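Side-chain contacts in nucleoside-triphosphatase THEP1 (Aquifex aeolicus, PDB 1YE8), which hydrolyses nucleoside 5'-triphosphates, ATP, GTP, CTP, TTP and UTP among them, to the diphosphate and phosphate and has no kinase activity: residues T51-K56 against L88-R93; Q78-L83 against K116-L121; Y92-A95 against R100-I103; Q124-P129 against R150-A155. One frame throughout, in Å; residues are numbered along the deposited sequence.

Contact 1. Residues T51-K56 against L88-R93; sequences TTEGKK and LERAYR
The hairpin turn that joins strand 46-51 to strand 56-61 reaches helix 77-97 through one ion pair, E53 with R90, at the protein surface. NH1 of R90 donates to OE2 of E53 over 2.9 Å, with a nearly straight N-H...O angle of 163°. The carboxylate oxygen lies close to the guanidinium plane, at its edge, but the N-H comes to OE2 from above the carboxylate plane; the two planes are 26° apart. The aliphatic chains cross at about a right angle. R90 has CG anti to the backbone N (chi1 173°) and runs extended as far as NE, which carries its head group off the helix to the turn; E53 instead bends at chi2 and brings OE2 back to meet it. T51 to G54 form a type I beta turn, closed by G54 N to T51 O at 2.9 Å, between two strands of the antiparallel sheet. Within it OG1 of T51 accepts from the backbone N of E53 at 3.1 Å, an ST turn, and also from K55 N at 3.3 Å, fixing the backbone from which E53 projects. R90 has a second carboxylate, since its NE forms a salt bridge with E94 one helical turn on. A methionine in its place would probably leave the E53 carboxylate without its mate across the contact and E94 without its bridge along the helix. T52 also anchors the turn, its OG1 bonding to the backbone N of G30.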
loop_
_atom_site.group_PDB
_atom_site.type_symbol
_atom_site.label_atom_id
_atom_site.label_comp_id
_atom_site.label_asym_id
_atom_site.label_seq_id
_atom_site.Cartn_x
_atom_site.Cartn_y
_atom_site.Cartn_z
ATOM N N THR A 51 5.079 -9.467 0.236
ATOM C CA THR A 51 5.803 -8.645 1.195
ATOM C C THR A 51 7.225 -8.332 0.756
ATOM O O THR A 51 7.757 -8.949 -0.165
ATOM C CB THR A 51 5.831 -9.251 2.596
ATOM O OG1 THR A 51 6.764 -10.351 2.601
ATOM C CG2 THR A 51 4.446 -9.815 3.004
ATOM N N THR A 52 7.854 -7.394 1.451
ATOM C CA THR A 52 9.258 -7.100 1.221
ATOM C C THR A 52 10.180 -8.255 1.627
ATOM O O THR A 52 11.383 -8.172 1.357
ATOM C CB THR A 52 9.667 -5.840 1.976
ATOM O OG1 THR A 52 9.145 -5.892 3.311
ATOM C CG2 THR A 52 9.057 -4.584 1.318
ATOM N N GLU A 53 9.641 -9.316 2.238
ATOM C CA GLU A 53 10.417 -10.540 2.514
ATOM C C GLU A 53 10.123 -11.647 1.526
ATOM O O GLU A 53 10.616 -12.772 1.680
ATOM C CB GLU A 53 10.199 -11.038 3.950
ATOM C CG GLU A 53 10.716 -10.097 5.017
ATOM C CD GLU A 53 12.195 -9.743 4.893
ATOM O OE1 GLU A 53 12.993 -10.506 4.266
ATOM O OE2 GLU A 53 12.570 -8.687 5.435
ATOM N N GLY A 54 9.342 -11.343 0.495
ATOM C CA GLY A 54 9.070 -12.315 -0.548
ATOM C C GLY A 54 7.973 -13.308 -0.219
ATOM O O GLY A 54 7.758 -14.271 -0.959
ATOM N N LYS A 55 7.241 -13.085 0.868
ATOM C CA LYS A 55 6.096 -13.931 1.168
ATOM C C LYS A 55 4.933 -13.506 0.279
ATOM O O LYS A 55 4.725 -12.309 0.062
ATOM C CB LYS A 55 5.710 -13.862 2.652
ATOM C CG LYS A 55 6.837 -14.198 3.631
ATOM C CD LYS A 55 7.315 -15.628 3.544
ATOM C CE LYS A 55 8.461 -15.834 4.538
ATOM N NZ LYS A 55 7.965 -16.058 5.916
ATOM N N LYS A 56 4.207 -14.481 -0.256
ATOM C CA LYS A 56 3.135 -14.240 -1.227
ATOM C C LYS A 56 1.880 -15.048 -0.917
ATOM O O LYS A 56 1.967 -16.205 -0.483
ATOM C CB LYS A 56 3.598 -14.580 -2.650
ATOM C CG LYS A 56 4.957 -14.034 -3.025
ATOM C CD LYS A 56 5.402 -14.528 -4.380
ATOM C CE LYS A 56 6.833 -14.135 -4.609
ATOM N NZ LYS A 56 7.013 -12.665 -4.628
ATOM N N LEU A 88 3.374 -5.322 8.634
ATOM C CA LEU A 88 3.157 -3.916 8.994
ATOM C C LEU A 88 3.465 -3.642 10.458
ATOM O O LEU A 88 3.968 -2.570 10.783
ATOM C CB LEU A 88 1.746 -3.445 8.630
ATOM C CG LEU A 88 1.459 -3.247 7.135
ATOM C CD1 LEU A 88 0.151 -2.490 6.946
ATOM C CD2 LEU A 88 2.583 -2.538 6.373
ATOM N N GLU A 89 3.175 -4.592 11.349
ATOM C CA GLU A 89 3.521 -4.394 12.762
ATOM C C GLU A 89 5.041 -4.294 12.921
ATOM O O GLU A 89 5.553 -3.451 13.665
ATOM C CB GLU A 89 2.967 -5.517 13.646
ATOM C CG GLU A 89 1.445 -5.556 13.700
ATOM C CD GLU A 89 0.807 -4.637 14.725
ATOM O OE1 GLU A 89 1.489 -3.754 15.273
ATOM O OE2 GLU A 89 -0.420 -4.783 14.968
ATOM N N ARG A 90 5.767 -5.160 12.211
ATOM C CA ARG A 90 7.228 -5.085 12.187
ATOM C C ARG A 90 7.706 -3.758 11.590
ATOM O O ARG A 90 8.564 -3.081 12.166
ATOM C CB ARG A 90 7.815 -6.251 11.389
ATOM C CG ARG A 90 9.297 -6.146 11.174
ATOM C CD ARG A 90 9.900 -7.247 10.324
ATOM N NE ARG A 90 11.160 -6.745 9.817
ATOM C CZ ARG A 90 11.789 -7.185 8.758
ATOM N NH1 ARG A 90 11.316 -8.228 8.063
ATOM N NH2 ARG A 90 12.916 -6.576 8.404
ATOM N N ALA A 91 7.142 -3.389 10.438
ATOM C CA ALA A 91 7.537 -2.143 9.773
ATOM C C ALA A 91 7.367 -0.940 10.700
ATOM O O ALA A 91 8.252 -0.107 10.790
ATOM C CB ALA A 91 6.748 -1.941 8.495
ATOM N N TYR A 92 6.248 -0.893 11.424
ATOM C CA TYR A 92 5.948 0.213 12.333
ATOM C C TYR A 92 6.926 0.220 13.515
ATOM O O TYR A 92 7.478 1.284 13.851
ATOM C CB TYR A 92 4.479 0.114 12.768
ATOM C CG TYR A 92 3.957 1.304 13.545
ATOM C CD1 TYR A 92 4.333 2.609 13.211
ATOM C CD2 TYR A 92 3.063 1.124 14.599
ATOM C CE1 TYR A 92 3.844 3.702 13.911
ATOM C CE2 TYR A 92 2.565 2.215 15.296
ATOM C CZ TYR A 92 2.968 3.489 14.950
ATOM O OH TYR A 92 2.475 4.564 15.649
ATOM N N ARG A 93 7.183 -0.943 14.123
ATOM C CA ARG A 93 8.174 -0.970 15.213
ATOM C C ARG A 93 9.529 -0.478 14.727
ATOM O O ARG A 93 10.194 0.315 15.398
ATOM C CB ARG A 93 8.367 -2.367 15.799
ATOM C CG ARG A 93 7.272 -2.840 16.716
ATOM C CD ARG A 93 7.608 -4.163 17.397
ATOM N NE ARG A 93 7.826 -5.219 16.409
ATOM C CZ ARG A 93 6.882 -6.038 15.952
ATOM N NH1 ARG A 93 5.629 -5.941 16.391
ATOM N NH2 ARG A 93 7.195 -6.948 15.041
#

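Contact 2. Residues Q78-L83 against K116-L121; sequences QYFEEL and KKFRDL
The F80 ring turns its edge to one face of F118 in a T-shaped stack, with centroids 5.2 Å apart and planes at 84°. CE2 of F80 comes down on CG of F118 at 3.7 Å, while CZ stands over the same face, closer to its middle; CB of F118 lies in the plane of the F80 ring, at its edge. Both phenylalanines hold CG anti to the backbone N (chi1 172° in F80), which directs the rings toward each other between helix 77-97 and helix 116-126. The axes of the two segments approach to 10.5 Å at an angle of 43°, and E81 and F118 are the residues whose CA atoms are nearest. The aromatic pair is buried, with F59 of the antiparallel sheet meeting the F80 ring and L88 packing on F118. Beside it the contact turns polar. The extended chain of E81 crosses that of K117 at about a right angle, its OE2 resting 3.8 Å from CB of K117, whereas OE1 and NZ remain 4.1 Å apart, beyond a salt bridge. Water fills in: one molecule donates to E81 OE2 at 2.7 Å and accepts from the backbone N of K117, and a second donates to E81 OE1 and takes a weak bond from K117 NZ. S115 OG also bonds to OE2 and to the backbone N of F118, tying the carboxylate to the first turn of helix 116-126. A negative group at this N-terminal end would probably be favoured by the helix dipole, so E81 is likely to be steadied by the helix start and water more than by the lysine charge.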
loop_
_atom_site.group_PDB
_atom_site.type_symbol
_atom_site.label_atom_id
_atom_site.label_comp_id
_atom_site.label_asym_id
_atom_site.label_seq_id
_atom_site.Cartn_x
_atom_site.Cartn_y
_atom_site.Cartn_z
ATOM N N GLN A 78 -8.805 -13.208 6.069
ATOM C CA GLN A 78 -7.838 -13.972 6.847
ATOM C C GLN A 78 -6.551 -14.205 6.044
ATOM O O GLN A 78 -5.445 -14.046 6.579
ATOM C CB GLN A 78 -8.464 -15.293 7.322
ATOM C CG GLN A 78 -9.532 -15.112 8.432
ATOM C CD GLN A 78 -10.800 -14.359 7.973
ATOM O OE1 GLN A 78 -11.273 -13.458 8.681
ATOM N NE2 GLN A 78 -11.340 -14.716 6.791
ATOM N N TYR A 79 -6.678 -14.529 4.755
ATOM C CA TYR A 79 -5.497 -14.710 3.925
ATOM C C TYR A 79 -4.707 -13.415 3.797
ATOM O O TYR A 79 -3.484 -13.428 3.833
ATOM C CB TYR A 79 -5.872 -15.182 2.518
ATOM C CG TYR A 79 -6.382 -16.613 2.418
ATOM C CD1 TYR A 79 -6.440 -17.455 3.530
ATOM C CD2 TYR A 79 -6.764 -17.119 1.183
ATOM C CE1 TYR A 79 -6.895 -18.780 3.409
ATOM C CE2 TYR A 79 -7.210 -18.432 1.047
ATOM C CZ TYR A 79 -7.277 -19.248 2.159
ATOM O OH TYR A 79 -7.737 -20.551 1.987
ATOM N N PHE A 80 -5.424 -12.305 3.640
ATOM C CA PHE A 80 -4.774 -11.008 3.552
ATOM C C PHE A 80 -4.028 -10.701 4.851
ATOM O O PHE A 80 -2.844 -10.343 4.842
ATOM C CB PHE A 80 -5.806 -9.917 3.241
ATOM C CG PHE A 80 -5.249 -8.527 3.312
ATOM C CD1 PHE A 80 -4.392 -8.079 2.324
ATOM C CD2 PHE A 80 -5.584 -7.671 4.352
ATOM C CE1 PHE A 80 -3.837 -6.787 2.374
ATOM C CE2 PHE A 80 -5.059 -6.373 4.418
ATOM C CZ PHE A 80 -4.185 -5.936 3.416
ATOM N N GLU A 81 -4.724 -10.853 5.975
ATOM C CA GLU A 81 -4.172 -10.510 7.286
ATOM C C GLU A 81 -2.971 -11.355 7.648
ATOM O O GLU A 81 -2.050 -10.865 8.290
ATOM C CB GLU A 81 -5.243 -10.659 8.373
ATOM C CG GLU A 81 -6.283 -9.555 8.342
ATOM C CD GLU A 81 -7.406 -9.718 9.363
ATOM O OE1 GLU A 81 -7.558 -10.803 9.968
ATOM O OE2 GLU A 81 -8.167 -8.754 9.533
ATOM N N GLU A 82 -2.977 -12.616 7.215
ATOM C CA GLU A 82 -1.897 -13.545 7.528
ATOM C C GLU A 82 -0.538 -12.953 7.168
ATOM O O GLU A 82 0.442 -13.150 7.893
ATOM C CB GLU A 82 -2.111 -14.861 6.774
ATOM C CG GLU A 82 -1.193 -15.988 7.207
ATOM C CD GLU A 82 -1.463 -17.279 6.462
ATOM O OE1 GLU A 82 -2.629 -17.513 6.078
ATOM O OE2 GLU A 82 -0.496 -18.055 6.266
ATOM N N LEU A 83 -0.475 -12.237 6.043
ATOM C CA LEU A 83 0.766 -11.629 5.580
ATOM C C LEU A 83 0.833 -10.141 5.907
ATOM O O LEU A 83 1.884 -9.656 6.307
ATOM C CB LEU A 83 0.955 -11.849 4.065
ATOM C CG LEU A 83 1.614 -13.169 3.667
ATOM C CD1 LEU A 83 0.776 -14.379 4.080
ATOM C CD2 LEU A 83 1.886 -13.162 2.175
ATOM N N LYS A 116 -10.564 -5.173 9.581
ATOM C CA LYS A 116 -10.586 -4.221 10.686
ATOM C C LYS A 116 -9.180 -4.036 11.236
ATOM O O LYS A 116 -8.748 -2.921 11.519
ATOM C CB LYS A 116 -11.548 -4.684 11.793
ATOM C CG LYS A 116 -11.484 -3.819 13.052
ATOM C CD LYS A 116 -12.755 -3.920 13.904
ATOM C CE LYS A 116 -12.535 -3.382 15.315
ATOM N NZ LYS A 116 -11.945 -2.001 15.336
ATOM N N LYS A 117 -8.451 -5.136 11.385
ATOM C CA LYS A 117 -7.093 -5.046 11.877
ATOM C C LYS A 117 -6.251 -4.132 10.976
ATOM O O LYS A 117 -5.470 -3.315 11.466
ATOM C CB LYS A 117 -6.440 -6.431 11.956
ATOM C CG LYS A 117 -6.992 -7.328 13.056
ATOM C CD LYS A 117 -6.303 -8.674 13.001
ATOM C CE LYS A 117 -6.944 -9.702 13.913
ATOM N NZ LYS A 117 -6.183 -10.985 13.856
ATOM N N PHE A 118 -6.424 -4.265 9.661
ATOM C CA PHE A 118 -5.705 -3.421 8.716
ATOM C C PHE A 118 -6.138 -1.957 8.847
ATOM O O PHE A 118 -5.290 -1.068 8.879
ATOM C CB PHE A 118 -5.935 -3.928 7.296
ATOM C CG PHE A 118 -5.226 -3.132 6.221
ATOM C CD1 PHE A 118 -3.831 -3.147 6.092
ATOM C CD2 PHE A 118 -5.976 -2.387 5.317
ATOM C CE1 PHE A 118 -3.182 -2.429 5.063
ATOM C CE2 PHE A 118 -5.339 -1.663 4.294
ATOM C CZ PHE A 118 -3.946 -1.680 4.170
ATOM N N ARG A 119 -7.440 -1.707 8.899
ATOM C CA ARG A 119 -7.908 -0.323 9.068
ATOM C C ARG A 119 -7.294 0.349 10.300
ATOM O O ARG A 119 -6.799 1.484 10.230
ATOM C CB ARG A 119 -9.431 -0.259 9.180
ATOM C CG ARG A 119 -10.185 -0.706 7.946
ATOM C CD ARG A 119 -11.662 -0.355 7.954
ATOM N NE ARG A 119 -12.411 -0.883 9.095
ATOM C CZ ARG A 119 -13.007 -2.065 9.144
ATOM N NH1 ARG A 119 -12.917 -2.906 8.128
ATOM N NH2 ARG A 119 -13.706 -2.420 10.222
ATOM N N ASP A 120 -7.312 -0.355 11.427
ATOM C CA ASP A 120 -6.838 0.222 12.681
ATOM C C ASP A 120 -5.333 0.478 12.622
ATOM O O ASP A 120 -4.849 1.514 13.076
ATOM C CB ASP A 120 -7.193 -0.678 13.869
ATOM C CG ASP A 120 -8.698 -0.798 14.100
ATOM O OD1 ASP A 120 -9.471 0.058 13.610
ATOM O OD2 ASP A 120 -9.191 -1.745 14.736
ATOM N N LEU A 121 -4.582 -0.481 12.091
ATOM C CA LEU A 121 -3.143 -0.328 12.000
ATOM C C LEU A 121 -2.748 0.772 10.988
ATOM O O LEU A 121 -1.843 1.572 11.250
ATOM C CB LEU A 121 -2.502 -1.678 11.658
ATOM C CG LEU A 121 -0.982 -1.741 11.615
ATOM C CD1 LEU A 121 -0.327 -1.214 12.867
ATOM C CD2 LEU A 121 -0.592 -3.190 11.404
HETATM O O HOH W 1 -9.987 -7.835 11.330
HETATM O O HOH W 2 -6.170 -12.819 10.987
#

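Contact 3. Residues Y92-A95 against R100-I103; sequences YREA and RKVI
Y92 begins the contact with its backbone as much as its ring: its CA lies 3.9 Å from CD1 of I103, and the same methyl approaches ring atom CD1 obliquely at 4.2 Å. The hydroxyl is engaged elsewhere, with D128. Two residues on, E94 extends beside K101, the chains crossing at a slant; OE1 sits 3.5 Å from CE, but 4.2 Å from NZ, too far for a salt bridge. A water donates to E94 OE1 at 2.7 Å and receives a weak bond from K101 NZ. The stronger partners lie outside, R90 for E94 and the carbonyl of K26 for K101. A95 closes the segment, its CB against CG1 of I103 at 3.8 Å and its CA packed against CB of K101. CG1 of I103 stands anti to the carbonyl carbon (chi1 -56°), setting the CG1-CD1 branch between A95 and Y92. A second water donates both to A95 O and to K101 O, at 3.0 and 2.8 Å. The helix thus hands over to strand 102-105 of the parallel sheet by a short connection, part of the alpha/beta layering of a RecA-like P-loop fold. Apolar atoms seal the inner side of this join, while its charged groups rely mainly on outside partners, with water only a weak link between them.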
loop_
_atom_site.group_PDB
_atom_site.type_symbol
_atom_site.label_atom_id
_atom_site.label_comp_id
_atom_site.label_asym_id
_atom_site.label_seq_id
_atom_site.Cartn_x
_atom_site.Cartn_y
_atom_site.Cartn_z
ATOM N N TYR A 92 6.248 -0.893 11.424
ATOM C CA TYR A 92 5.948 0.213 12.333
ATOM C C TYR A 92 6.926 0.220 13.515
ATOM O O TYR A 92 7.478 1.284 13.851
ATOM C CB TYR A 92 4.479 0.114 12.768
ATOM C CG TYR A 92 3.957 1.304 13.545
ATOM C CD1 TYR A 92 4.333 2.609 13.211
ATOM C CD2 TYR A 92 3.063 1.124 14.599
ATOM C CE1 TYR A 92 3.844 3.702 13.911
ATOM C CE2 TYR A 92 2.565 2.215 15.296
ATOM C CZ TYR A 92 2.968 3.489 14.950
ATOM O OH TYR A 92 2.475 4.564 15.649
ATOM N N ARG A 93 7.183 -0.943 14.123
ATOM C CA ARG A 93 8.174 -0.970 15.213
ATOM C C ARG A 93 9.529 -0.478 14.727
ATOM O O ARG A 93 10.194 0.315 15.398
ATOM C CB ARG A 93 8.367 -2.367 15.799
ATOM C CG ARG A 93 7.272 -2.840 16.716
ATOM C CD ARG A 93 7.608 -4.163 17.397
ATOM N NE ARG A 93 7.826 -5.219 16.409
ATOM C CZ ARG A 93 6.882 -6.038 15.952
ATOM N NH1 ARG A 93 5.629 -5.941 16.391
ATOM N NH2 ARG A 93 7.195 -6.948 15.041
ATOM N N GLU A 94 9.966 -0.979 13.578
ATOM C CA GLU A 94 11.305 -0.638 13.100
ATOM C C GLU A 94 11.391 0.824 12.682
ATOM O O GLU A 94 12.388 1.487 12.962
ATOM C CB GLU A 94 11.728 -1.540 11.954
ATOM C CG GLU A 94 12.022 -2.972 12.347
ATOM C CD GLU A 94 12.877 -3.652 11.312
ATOM O OE1 GLU A 94 13.872 -3.035 10.866
ATOM O OE2 GLU A 94 12.544 -4.768 10.907
ATOM N N ALA A 95 10.348 1.328 12.017
ATOM C CA ALA A 95 10.347 2.694 11.496
ATOM C C ALA A 95 10.284 3.752 12.598
ATOM O O ALA A 95 10.760 4.863 12.404
ATOM C CB ALA A 95 9.201 2.889 10.493
ATOM N N ARG A 100 15.381 6.064 8.948
ATOM C CA ARG A 100 15.750 5.693 7.584
ATOM C C ARG A 100 14.745 4.711 6.981
ATOM O O ARG A 100 14.637 4.603 5.761
ATOM C CB ARG A 100 17.167 5.101 7.525
ATOM C CG ARG A 100 18.275 6.055 7.949
ATOM C CD ARG A 100 18.681 7.047 6.875
ATOM N NE ARG A 100 19.271 6.392 5.713
ATOM C CZ ARG A 100 19.463 6.980 4.539
ATOM N NH1 ARG A 100 19.109 8.245 4.360
ATOM N NH2 ARG A 100 20.007 6.294 3.543
ATOM N N LYS A 101 14.031 3.985 7.835
ATOM C CA LYS A 101 13.075 2.998 7.348
ATOM C C LYS A 101 11.825 3.670 6.789
ATOM O O LYS A 101 11.379 4.739 7.256
ATOM C CB LYS A 101 12.681 1.999 8.453
ATOM C CG LYS A 101 13.816 1.159 9.035
ATOM C CD LYS A 101 14.459 0.195 8.054
ATOM C CE LYS A 101 15.450 -0.702 8.804
ATOM N NZ LYS A 101 16.306 -1.469 7.868
ATOM N N VAL A 102 11.271 3.008 5.785
ATOM C CA VAL A 102 10.076 3.478 5.085
ATOM C C VAL A 102 9.084 2.328 5.031
ATOM O O VAL A 102 9.403 1.248 4.507
ATOM C CB VAL A 102 10.405 3.971 3.655
ATOM C CG1 VAL A 102 9.140 4.472 2.961
ATOM C CG2 VAL A 102 11.488 5.063 3.706
ATOM N N ILE A 103 7.896 2.563 5.589
ATOM C CA ILE A 103 6.810 1.580 5.575
ATOM C C ILE A 103 6.151 1.598 4.205
ATOM O O ILE A 103 5.866 2.671 3.677
ATOM C CB ILE A 103 5.776 1.912 6.680
ATOM C CG1 ILE A 103 6.488 1.981 8.048
ATOM C CG2 ILE A 103 4.649 0.877 6.670
ATOM C CD1 ILE A 103 5.596 2.468 9.174
HETATM O O HOH W 3 15.044 -4.531 8.922
HETATM O O HOH W 4 10.567 6.020 9.628
#

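Contact 4. Residues Q124-P129 against R150-A155; sequences QIMHDP and RRLPGA
L152 packs both of its methyls against the end of helix 116-126, and these methyl contacts are the tight part. L152 CD2 lies 3.6 Å from the carbonyl O of M126 and 3.8 Å from CE of the same residue, a selenomethionine; the two side chains cross at about a right angle. M126 folds back at chi2 and chi3, so that CE rather than SE meets the leucine. With CG anti to the backbone N (chi1 -172°), L152 reaches away from its loop and spreads CD1 toward H127, where it stands 3.5 Å from ND1, oblique to the imidazole. K2 and I4 of strand 2-6 also pack on the leucine. An alanine here would probably leave a gap beside M126 CE and deprive the H127 ring of its apolar neighbour. The loose, solvent side holds the outer part of the exposed H127 ring, where NE2 bonds to E148 of helix 144-150, and the exposed P153 and G154. These carry the chain round a type II turn from L152 to A155, whose closing bond, A155 N to L152 O, is weak. Packing of this kind joins the end of helix 116-126 to the loop before edge strand 156-159, consistent with the layered alpha/beta build of a RecA-like P-loop fold.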
loop_
_atom_site.group_PDB
_atom_site.type_symbol
_atom_site.label_atom_id
_atom_site.label_comp_id
_atom_site.label_asym_id
_atom_site.label_seq_id
_atom_site.Cartn_x
_atom_site.Cartn_y
_atom_site.Cartn_z
ATOM N N GLN A 124 -3.247 4.104 12.710
ATOM C CA GLN A 124 -2.173 4.350 13.658
ATOM C C GLN A 124 -0.926 4.823 12.921
ATOM O O GLN A 124 -0.311 5.812 13.299
ATOM C CB GLN A 124 -1.885 3.092 14.479
ATOM C CG GLN A 124 -1.066 3.366 15.731
ATOM C CD GLN A 124 -0.929 2.169 16.649
ATOM O OE1 GLN A 124 -0.426 2.309 17.772
ATOM N NE2 GLN A 124 -1.360 0.996 16.189
ATOM N N ILE A 125 -0.555 4.124 11.849
ATOM C CA ILE A 125 0.658 4.451 11.116
ATOM C C ILE A 125 0.573 5.803 10.401
ATOM O O ILE A 125 1.476 6.643 10.507
ATOM C CB ILE A 125 0.982 3.319 10.087
ATOM C CG1 ILE A 125 1.441 2.035 10.809
ATOM C CG2 ILE A 125 1.981 3.806 9.045
ATOM C CD1 ILE A 125 1.416 0.789 9.917
HETATM N N MSE A 126 -0.527 6.030 9.696
HETATM C CA MSE A 126 -0.642 7.210 8.852
HETATM C C MSE A 126 -0.698 8.518 9.637
HETATM O O MSE A 126 -0.251 9.548 9.145
HETATM C CB MSE A 126 -1.836 7.067 7.914
HETATM C CG MSE A 126 -1.702 5.827 6.971
HETATM SE SE MSE A 126 -0.065 5.748 5.880
HETATM C CE MSE A 126 -0.488 7.254 5.096
ATOM N N HIS A 127 -1.191 8.452 10.873
ATOM C CA HIS A 127 -1.311 9.644 11.694
ATOM C C HIS A 127 -0.145 9.801 12.663
ATOM O O HIS A 127 -0.127 10.753 13.459
ATOM C CB HIS A 127 -2.666 9.655 12.403
ATOM C CG HIS A 127 -3.827 9.733 11.462
ATOM N ND1 HIS A 127 -4.131 10.874 10.747
ATOM C CD2 HIS A 127 -4.743 8.805 11.098
ATOM C CE1 HIS A 127 -5.193 10.646 9.998
ATOM N NE2 HIS A 127 -5.586 9.400 10.190
ATOM N N ASP A 128 0.827 8.893 12.597
ATOM C CA ASP A 128 2.010 8.982 13.440
ATOM C C ASP A 128 3.044 9.827 12.703
ATOM O O ASP A 128 3.581 9.396 11.680
ATOM C CB ASP A 128 2.564 7.588 13.743
ATOM C CG ASP A 128 3.684 7.605 14.765
ATOM O OD1 ASP A 128 4.416 8.623 14.861
ATOM O OD2 ASP A 128 3.919 6.629 15.498
ATOM N N PRO A 129 3.343 11.022 13.215
ATOM C CA PRO A 129 4.302 11.915 12.548
ATOM C C PRO A 129 5.718 11.345 12.480
ATOM O O PRO A 129 6.495 11.818 11.642
ATOM C CB PRO A 129 4.316 13.152 13.460
ATOM C CG PRO A 129 3.865 12.654 14.787
ATOM C CD PRO A 129 2.827 11.598 14.469
ATOM N N ARG A 150 -6.465 10.528 1.703
ATOM C CA ARG A 150 -6.318 11.504 0.629
ATOM C C ARG A 150 -6.114 12.915 1.187
ATOM O O ARG A 150 -5.330 13.689 0.640
ATOM C CB ARG A 150 -7.523 11.462 -0.304
ATOM C CG ARG A 150 -7.303 12.244 -1.598
ATOM C CD ARG A 150 -8.533 12.350 -2.496
ATOM N NE ARG A 150 -9.191 11.053 -2.646
ATOM C CZ ARG A 150 -8.703 10.023 -3.337
ATOM N NH1 ARG A 150 -7.580 10.128 -4.045
ATOM N NH2 ARG A 150 -9.383 8.889 -3.342
ATOM N N ARG A 151 -6.795 13.219 2.291
ATOM C CA ARG A 151 -6.683 14.543 2.902
ATOM C C ARG A 151 -5.697 14.621 4.079
ATOM O O ARG A 151 -5.686 15.601 4.814
ATOM C CB ARG A 151 -8.072 15.108 3.240
ATOM C CG ARG A 151 -8.786 14.498 4.422
ATOM C CD ARG A 151 -10.244 14.956 4.549
ATOM N NE ARG A 151 -10.828 15.355 3.260
ATOM C CZ ARG A 151 -12.099 15.713 3.080
ATOM N NH1 ARG A 151 -12.948 15.724 4.103
ATOM N NH2 ARG A 151 -12.525 16.066 1.873
ATOM N N LEU A 152 -4.835 13.618 4.239
ATOM C CA LEU A 152 -3.872 13.601 5.342
ATOM C C LEU A 152 -3.000 14.859 5.359
ATOM O O LEU A 152 -2.253 15.088 4.420
ATOM C CB LEU A 152 -2.988 12.355 5.218
ATOM C CG LEU A 152 -2.039 12.022 6.367
ATOM C CD1 LEU A 152 -2.817 11.693 7.637
ATOM C CD2 LEU A 152 -1.141 10.879 5.970
ATOM N N PRO A 153 -3.086 15.687 6.408
ATOM C CA PRO A 153 -2.238 16.889 6.478
ATOM C C PRO A 153 -0.739 16.590 6.404
ATOM O O PRO A 153 -0.282 15.626 7.020
ATOM C CB PRO A 153 -2.596 17.481 7.845
ATOM C CG PRO A 153 -3.974 17.037 8.058
ATOM C CD PRO A 153 -4.018 15.607 7.550
ATOM N N GLY A 154 0.018 17.401 5.660
ATOM C CA GLY A 154 1.467 17.269 5.580
ATOM C C GLY A 154 1.947 16.230 4.580
ATOM O O GLY A 154 3.127 16.147 4.264
ATOM N N ALA A 155 1.028 15.421 4.065
ATOM C CA ALA A 155 1.426 14.367 3.138
ATOM C C ALA A 155 1.771 14.919 1.765
ATOM O O ALA A 155 1.333 16.017 1.366
ATOM C CB ALA A 155 0.325 13.317 3.019
#

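Overall arrangement
Helix 77-97 carries contacts 1, 2 and 3. Contacts 1 and 3, centres 10 Å apart, share Y92 and R93; contacts 1 and 2, 12 Å apart, touch where L88 CB meets L121 CD2 at 3.6 Å. Helix 116-126 links contact 2 to contact 4, 19 Å away. Contacts 3 and 4 touch through Y92 OH and D128 OD2, a probable hydrogen bond, and through I103 CD1 on I125 CG2 at 3.9 Å. V102 and I103 of contact 3 belong to a predicted ATP-binding stretch, and the side chains of F118 and M126 each lie about 4 Å from that of I105 in it. The F80 side chain is about 12 Å from that of T14 in the inferred ATP-binding loop and from a bound magnesium ion.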